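Local coordinates for protein diol-dehydratase (Roseburia inulinivorans, PDB 5I2A) that probably catalyses the dehydration of 1,2-propanediol as a B12-independent glycyl radical enzyme, at residues V169-V174 / W270-V275; G437-Q442 / G692-S697. One frame throughout, in Å; residues are numbered along the deposited sequence.

Interaction 1 (V169-V174 / W270-V275); sequences VQYETV and WFIQQV
The Tyr171 ring carries Val169 CG1 over the centre of one face, 3.9 Å above its plane, while Ile272 CG2 meets the ring obliquely, 4.0 Å from Tyr171 CE1; the rings of Phe269 and Tyr293 also meet it. This is helix-to-helix packing, with the first turn of helix 171-190 laid against the middle of helix 262-279. Ile272 carries the apolar contact, touching three residues. Its CG2 branch serves Val169 and Tyr171, and its CG1-CD1 branch reaches tip to tip toward both methyls of Val174, with Val174 CG1 and Ile272 CG1 3.9 Å apart. Within this apolar patch a single hydrogen bond crosses between the two segments. Gln273 runs out with CG anti to the backbone N and then bends at chi2 (71°), which brings its amide up to the phenol, the two planes only 24° apart. Tyr171 OH donates a hydrogen bond to Gln273 OE1 over 2.6 Å, in the carbonyl plane, at a C=O...O angle of 154°. A phenylalanine in place of Tyr171 would probably leave the buried Gln273 OE1 without its hydroxyl donor. The amide's orientation is fixed from its other side, where Gln273 NE2 bonds to Gln345 OE1 and the backbone oxygen of Ile285.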
loop_
_atom_site.group_PDB
_atom_site.type_symbol
_atom_site.label_atom_id
_atom_site.label_comp_id
_atom_site.label_asym_id
_atom_site.label_seq_id
_atom_site.Cartn_x
_atom_site.Cartn_y
_atom_site.Cartn_z
ATOM N N VAL A 169 14.266 20.313 6.282
ATOM C CA VAL A 169 15.029 19.146 5.953
ATOM C C VAL A 169 16.464 19.339 6.511
ATOM O O VAL A 169 16.797 20.421 7.014
ATOM C CB VAL A 169 14.966 18.995 4.417
ATOM C CG1 VAL A 169 16.164 19.638 3.698
ATOM C CG2 VAL A 169 14.565 17.650 3.983
ATOM N N GLN A 170 17.303 18.309 6.455
ATOM C CA GLN A 170 18.675 18.425 6.946
ATOM C C GLN A 170 19.595 19.134 5.936
ATOM O O GLN A 170 20.437 18.496 5.308
ATOM C CB GLN A 170 19.252 17.037 7.276
ATOM C CG GLN A 170 18.660 16.342 8.508
ATOM C CD GLN A 170 19.008 14.845 8.571
ATOM O OE1 GLN A 170 20.003 14.398 7.993
ATOM N NE2 GLN A 170 18.174 14.068 9.265
ATOM N N TYR A 171 19.434 20.444 5.773
ATOM C CA TYR A 171 20.330 21.193 4.893
ATOM C C TYR A 171 21.782 20.986 5.328
ATOM O O TYR A 171 22.674 20.868 4.497
ATOM C CB TYR A 171 19.999 22.684 4.897
ATOM C CG TYR A 171 18.593 23.021 4.452
ATOM C CD1 TYR A 171 18.285 23.162 3.114
ATOM C CD2 TYR A 171 17.587 23.212 5.381
ATOM C CE1 TYR A 171 16.997 23.476 2.707
ATOM C CE2 TYR A 171 16.297 23.523 4.994
ATOM C CZ TYR A 171 16.008 23.660 3.653
ATOM O OH TYR A 171 14.732 23.983 3.259
ATOM N N GLU A 172 21.996 20.923 6.637
ATOM C CA GLU A 172 23.341 20.814 7.181
ATOM C C GLU A 172 23.998 19.474 6.825
ATOM O O GLU A 172 25.225 19.388 6.731
ATOM C CB GLU A 172 23.321 21.011 8.695
ATOM C CG GLU A 172 22.617 19.902 9.459
ATOM C CD GLU A 172 21.088 20.033 9.471
ATOM O OE1 GLU A 172 20.535 21.046 8.971
ATOM O OE2 GLU A 172 20.441 19.098 9.982
ATOM N N THR A 173 23.193 18.431 6.629
ATOM C CA THR A 173 23.752 17.156 6.213
ATOM C C THR A 173 24.308 17.274 4.795
ATOM O O THR A 173 25.413 16.820 4.517
ATOM C CB THR A 173 22.717 16.019 6.270
ATOM O OG1 THR A 173 22.331 15.802 7.633
ATOM C CG2 THR A 173 23.319 14.746 5.710
ATOM N N VAL A 174 23.546 17.901 3.909
ATOM C CA VAL A 174 23.978 18.070 2.527
ATOM C C VAL A 174 25.259 18.925 2.453
ATOM O O VAL A 174 26.175 18.622 1.702
ATOM C CB VAL A 174 22.862 18.712 1.667
ATOM C CG1 VAL A 174 23.346 18.958 0.244
ATOM C CG2 VAL A 174 21.603 17.821 1.665
ATOM N N TRP A 270 20.684 26.321 -2.029
ATOM C CA TRP A 270 19.621 26.728 -2.940
ATOM C C TRP A 270 19.126 25.549 -3.789
ATOM O O TRP A 270 17.938 25.406 -3.988
ATOM C CB TRP A 270 20.030 27.878 -3.874
ATOM C CG TRP A 270 18.909 28.166 -4.839
ATOM C CD1 TRP A 270 18.897 27.940 -6.178
ATOM C CD2 TRP A 270 17.596 28.643 -4.501
ATOM N NE1 TRP A 270 17.671 28.285 -6.706
ATOM C CE2 TRP A 270 16.855 28.710 -5.691
ATOM C CE3 TRP A 270 16.983 29.031 -3.300
ATOM C CZ2 TRP A 270 15.529 29.139 -5.722
ATOM C CZ3 TRP A 270 15.672 29.469 -3.330
ATOM C CH2 TRP A 270 14.959 29.522 -4.534
ATOM N N PHE A 271 20.030 24.720 -4.294
ATOM C CA PHE A 271 19.614 23.551 -5.077
ATOM C C PHE A 271 18.674 22.645 -4.261
ATOM O O PHE A 271 17.682 22.156 -4.778
ATOM C CB PHE A 271 20.839 22.766 -5.569
ATOM C CG PHE A 271 21.414 23.282 -6.878
ATOM C CD1 PHE A 271 20.582 23.707 -7.903
ATOM C CD2 PHE A 271 22.785 23.348 -7.072
ATOM C CE1 PHE A 271 21.106 24.176 -9.106
ATOM C CE2 PHE A 271 23.320 23.815 -8.272
ATOM C CZ PHE A 271 22.490 24.230 -9.285
ATOM N N ILE A 272 18.971 22.454 -2.983
ATOM C CA ILE A 272 18.110 21.630 -2.147
ATOM C C ILE A 272 16.748 22.313 -1.972
ATOM O O ILE A 272 15.712 21.679 -2.173
ATOM C CB ILE A 272 18.739 21.337 -0.774
ATOM C CG1 ILE A 272 20.043 20.553 -0.945
ATOM C CG2 ILE A 272 17.769 20.556 0.083
ATOM C CD1 ILE A 272 19.890 19.250 -1.775
ATOM N N GLN A 273 16.762 23.604 -1.641
ATOM C CA GLN A 273 15.533 24.392 -1.499
ATOM C C GLN A 273 14.667 24.306 -2.749
ATOM O O GLN A 273 13.447 24.193 -2.665
ATOM C CB GLN A 273 15.851 25.862 -1.211
ATOM C CG GLN A 273 14.624 26.727 -0.913
ATOM C CD GLN A 273 13.992 26.416 0.449
ATOM O OE1 GLN A 273 14.588 25.734 1.287
ATOM N NE2 GLN A 273 12.780 26.926 0.669
ATOM N N GLN A 274 15.311 24.380 -3.906
ATOM C CA GLN A 274 14.604 24.369 -5.170
ATOM C C GLN A 274 14.048 22.986 -5.534
ATOM O O GLN A 274 12.859 22.858 -5.825
ATOM C CB GLN A 274 15.512 24.866 -6.300
ATOM C CG GLN A 274 14.778 24.986 -7.634
ATOM C CD GLN A 274 15.723 25.020 -8.836
ATOM O OE1 GLN A 274 16.940 24.920 -8.686
ATOM N NE2 GLN A 274 15.160 25.163 -10.025
ATOM N N VAL A 275 14.892 21.955 -5.518
ATOM C CA VAL A 275 14.447 20.675 -6.072
ATOM C C VAL A 275 13.399 19.996 -5.187
ATOM O O VAL A 275 12.576 19.247 -5.692
ATOM C CB VAL A 275 15.614 19.685 -6.318
ATOM C CG1 VAL A 275 16.592 20.258 -7.340
ATOM C CG2 VAL A 275 16.304 19.288 -5.001
#

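Interaction 2 (G437-Q442 / G692-S697); sequences GCVEPQ and GLYPVS. With EDO (1,2-ethanediol), chain C.
Glu440 OE1 is gripped by two backbone amides of the loop just before it, Cys438 N at 2.9 Å and Val439 N at 2.8 Å. Both come from the same face of the carboxylate, about 30° out of its plane, one on the syn and one on the anti side. A bend at chi2 (102°) turns the carboxylate back onto the loop and these amides. The other oxygen, Glu440 OE2, accepts a hydrogen bond from O1 of a bound 1,2-ethanediol at 2.6 Å.

Against this fixed acid lies Tyr694. Carboxylate and phenol planes are 24° apart, and Glu440 OE1 sits 3.4 Å from Tyr694 CZ. No hydrogen bond joins the pair; the tyrosine hydroxyl is instead bonded to the backbone oxygen of His451. Val439 and Tyr694 run alongside one another, pointing opposite ways, and pack tightly, with Val439 CG2 3.4 Å from Tyr694 CD2. Cys438 CB covers one face of the ring near its rim, and the cysteine sulfur stands obliquely to the ring, Cys438 SG being 5.1 Å from the Tyr694 ring centroid. Val696 CG2 lies in plane at the ring's edge and also touches Cys438 SG.

The diol, probably from the crystallisation liquor, is also hydrogen-bonded by His166, His283, Ser284 and Asp452, and its C1 comes 3.6 Å from Cys438 SG. Gly437 has a positive phi, and a side chain there would collide with O1 of the diol. A cysteine and a glutamate with one residue between them, both in contact with a bound diol, are consistent with the cysteine loop of a glycyl radical diol dehydratase, as in related enzymes where that cysteine forms the thiyl radical.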
loop_
_atom_site.group_PDB
_atom_site.type_symbol
_atom_site.label_atom_id
_atom_site.label_comp_id
_atom_site.label_asym_id
_atom_site.label_seq_id
_atom_site.Cartn_x
_atom_site.Cartn_y
_atom_site.Cartn_z
ATOM N N GLY A 437 6.720 27.402 7.924
ATOM C CA GLY A 437 5.638 28.149 7.310
ATOM C C GLY A 437 5.306 29.467 8.003
ATOM O O GLY A 437 6.075 30.420 7.924
ATOM N N CYS A 438 4.162 29.512 8.675
ATOM C CA CYS A 438 3.709 30.718 9.364
ATOM C C CYS A 438 4.210 30.792 10.818
ATOM O O CYS A 438 4.974 31.686 11.157
ATOM C CB CYS A 438 2.182 30.807 9.341
ATOM S SG CYS A 438 1.479 31.164 7.690
ATOM N N VAL A 439 3.776 29.862 11.670
ATOM C CA VAL A 439 4.096 29.926 13.097
ATOM C C VAL A 439 4.315 28.547 13.739
ATOM O O VAL A 439 4.281 28.415 14.964
ATOM C CB VAL A 439 2.989 30.639 13.892
ATOM C CG1 VAL A 439 2.827 32.097 13.464
ATOM C CG2 VAL A 439 1.685 29.889 13.774
ATOM N N GLU A 440 4.561 27.529 12.918
ATOM C CA GLU A 440 4.533 26.151 13.401
ATOM C C GLU A 440 5.927 25.630 13.782
ATOM O O GLU A 440 6.779 25.453 12.932
ATOM C CB GLU A 440 3.889 25.237 12.343
ATOM C CG GLU A 440 2.561 25.764 11.795
ATOM C CD GLU A 440 2.701 26.411 10.422
ATOM O OE1 GLU A 440 2.631 27.653 10.323
ATOM O OE2 GLU A 440 2.853 25.670 9.440
ATOM N N PRO A 441 6.161 25.387 15.072
ATOM C CA PRO A 441 7.512 24.983 15.487
ATOM C C PRO A 441 7.806 23.504 15.248
ATOM O O PRO A 441 6.903 22.671 15.297
ATOM C CB PRO A 441 7.525 25.312 16.985
ATOM C CG PRO A 441 6.116 25.247 17.406
ATOM C CD PRO A 441 5.259 25.599 16.213
ATOM N N GLN A 442 9.061 23.172 14.991
ATOM C CA GLN A 442 9.390 21.790 14.719
ATOM C C GLN A 442 10.859 21.536 15.057
ATOM O O GLN A 442 11.690 22.451 15.000
ATOM C CB GLN A 442 9.128 21.486 13.253
ATOM C CG GLN A 442 9.898 20.393 12.672
ATOM C CD GLN A 442 9.796 20.281 11.169
ATOM O OE1 GLN A 442 10.744 20.557 10.427
ATOM N NE2 GLN A 442 8.598 19.969 10.714
ATOM N N GLY A 692 -3.233 24.079 15.924
ATOM C CA GLY A 692 -2.675 25.409 15.760
ATOM C C GLY A 692 -3.804 26.430 15.753
ATOM O O GLY A 692 -4.977 26.072 15.592
ATOM N N LEU A 693 -3.452 27.697 15.937
ATOM C CA LEU A 693 -4.410 28.792 15.909
ATOM C C LEU A 693 -3.816 29.937 15.084
ATOM O O LEU A 693 -3.251 30.886 15.617
ATOM C CB LEU A 693 -4.764 29.258 17.326
ATOM C CG LEU A 693 -5.370 28.196 18.254
ATOM C CD1 LEU A 693 -5.322 28.618 19.711
ATOM C CD2 LEU A 693 -6.786 27.838 17.837
ATOM N N TYR A 694 -3.948 29.824 13.773
ATOM C CA TYR A 694 -3.467 30.850 12.868
ATOM C C TYR A 694 -4.300 30.828 11.593
ATOM O O TYR A 694 -4.942 29.827 11.293
ATOM C CB TYR A 694 -1.982 30.661 12.561
ATOM C CG TYR A 694 -1.579 29.427 11.765
ATOM C CD1 TYR A 694 -1.683 29.408 10.376
ATOM C CD2 TYR A 694 -1.003 28.317 12.395
ATOM C CE1 TYR A 694 -1.266 28.324 9.648
ATOM C CE2 TYR A 694 -0.565 27.207 11.655
ATOM C CZ TYR A 694 -0.709 27.217 10.285
ATOM O OH TYR A 694 -0.294 26.152 9.523
ATOM N N PRO A 695 -4.323 31.948 10.868
ATOM C CA PRO A 695 -5.307 32.051 9.782
ATOM C C PRO A 695 -4.781 32.063 8.349
ATOM O O PRO A 695 -5.599 31.911 7.445
ATOM C CB PRO A 695 -5.965 33.391 10.076
ATOM C CG PRO A 695 -4.790 34.234 10.515
ATOM C CD PRO A 695 -3.889 33.282 11.324
ATOM N N VAL A 696 -3.477 32.242 8.145
ATOM C CA VAL A 696 -2.940 32.576 6.823
ATOM C C VAL A 696 -3.799 33.739 6.299
ATOM O O VAL A 696 -3.976 34.703 7.029
ATOM C CB VAL A 696 -2.907 31.379 5.862
ATOM C CG1 VAL A 696 -1.879 31.640 4.745
ATOM C CG2 VAL A 696 -2.506 30.111 6.622
ATOM N N SER A 697 -4.371 33.667 5.097
ATOM C CA SER A 697 -5.295 34.736 4.708
ATOM C C SER A 697 -6.743 34.229 4.677
ATOM O O SER A 697 -7.638 34.900 4.163
ATOM C CB SER A 697 -4.911 35.342 3.345
ATOM O OG SER A 697 -5.138 34.456 2.259
HETATM C C1 EDO C . 1.517 27.666 6.910
HETATM O O1 EDO C . 2.599 26.748 7.049
HETATM C C2 EDO C . 1.156 27.729 5.422
HETATM O O2 EDO C . 0.570 26.496 4.956
#

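Both contacts are buried within the pyruvate formate lyase-like part of the chain, yet they illustrate how chemistry follows place. Interaction 1 lies about 20 Å from the centre of the chain and joins the start of one helix, with the residue leading into it, to the middle of another, mostly through aliphatic branches with one side-chain hydrogen bond across them. Interaction 2, centred about 6 Å from the chain's centre, joins two largely irregular segments without any hydrogen bond between them; its polar bonds run inside one segment, to the diol and to surrounding residues. The centres of interactions 1 and 2 are about 22 Å apart, and the two share no element. Thr168, just before 169-174, donates its backbone N-H to Gln442 OE1 of interaction 2, bringing the two neighbourhoods together.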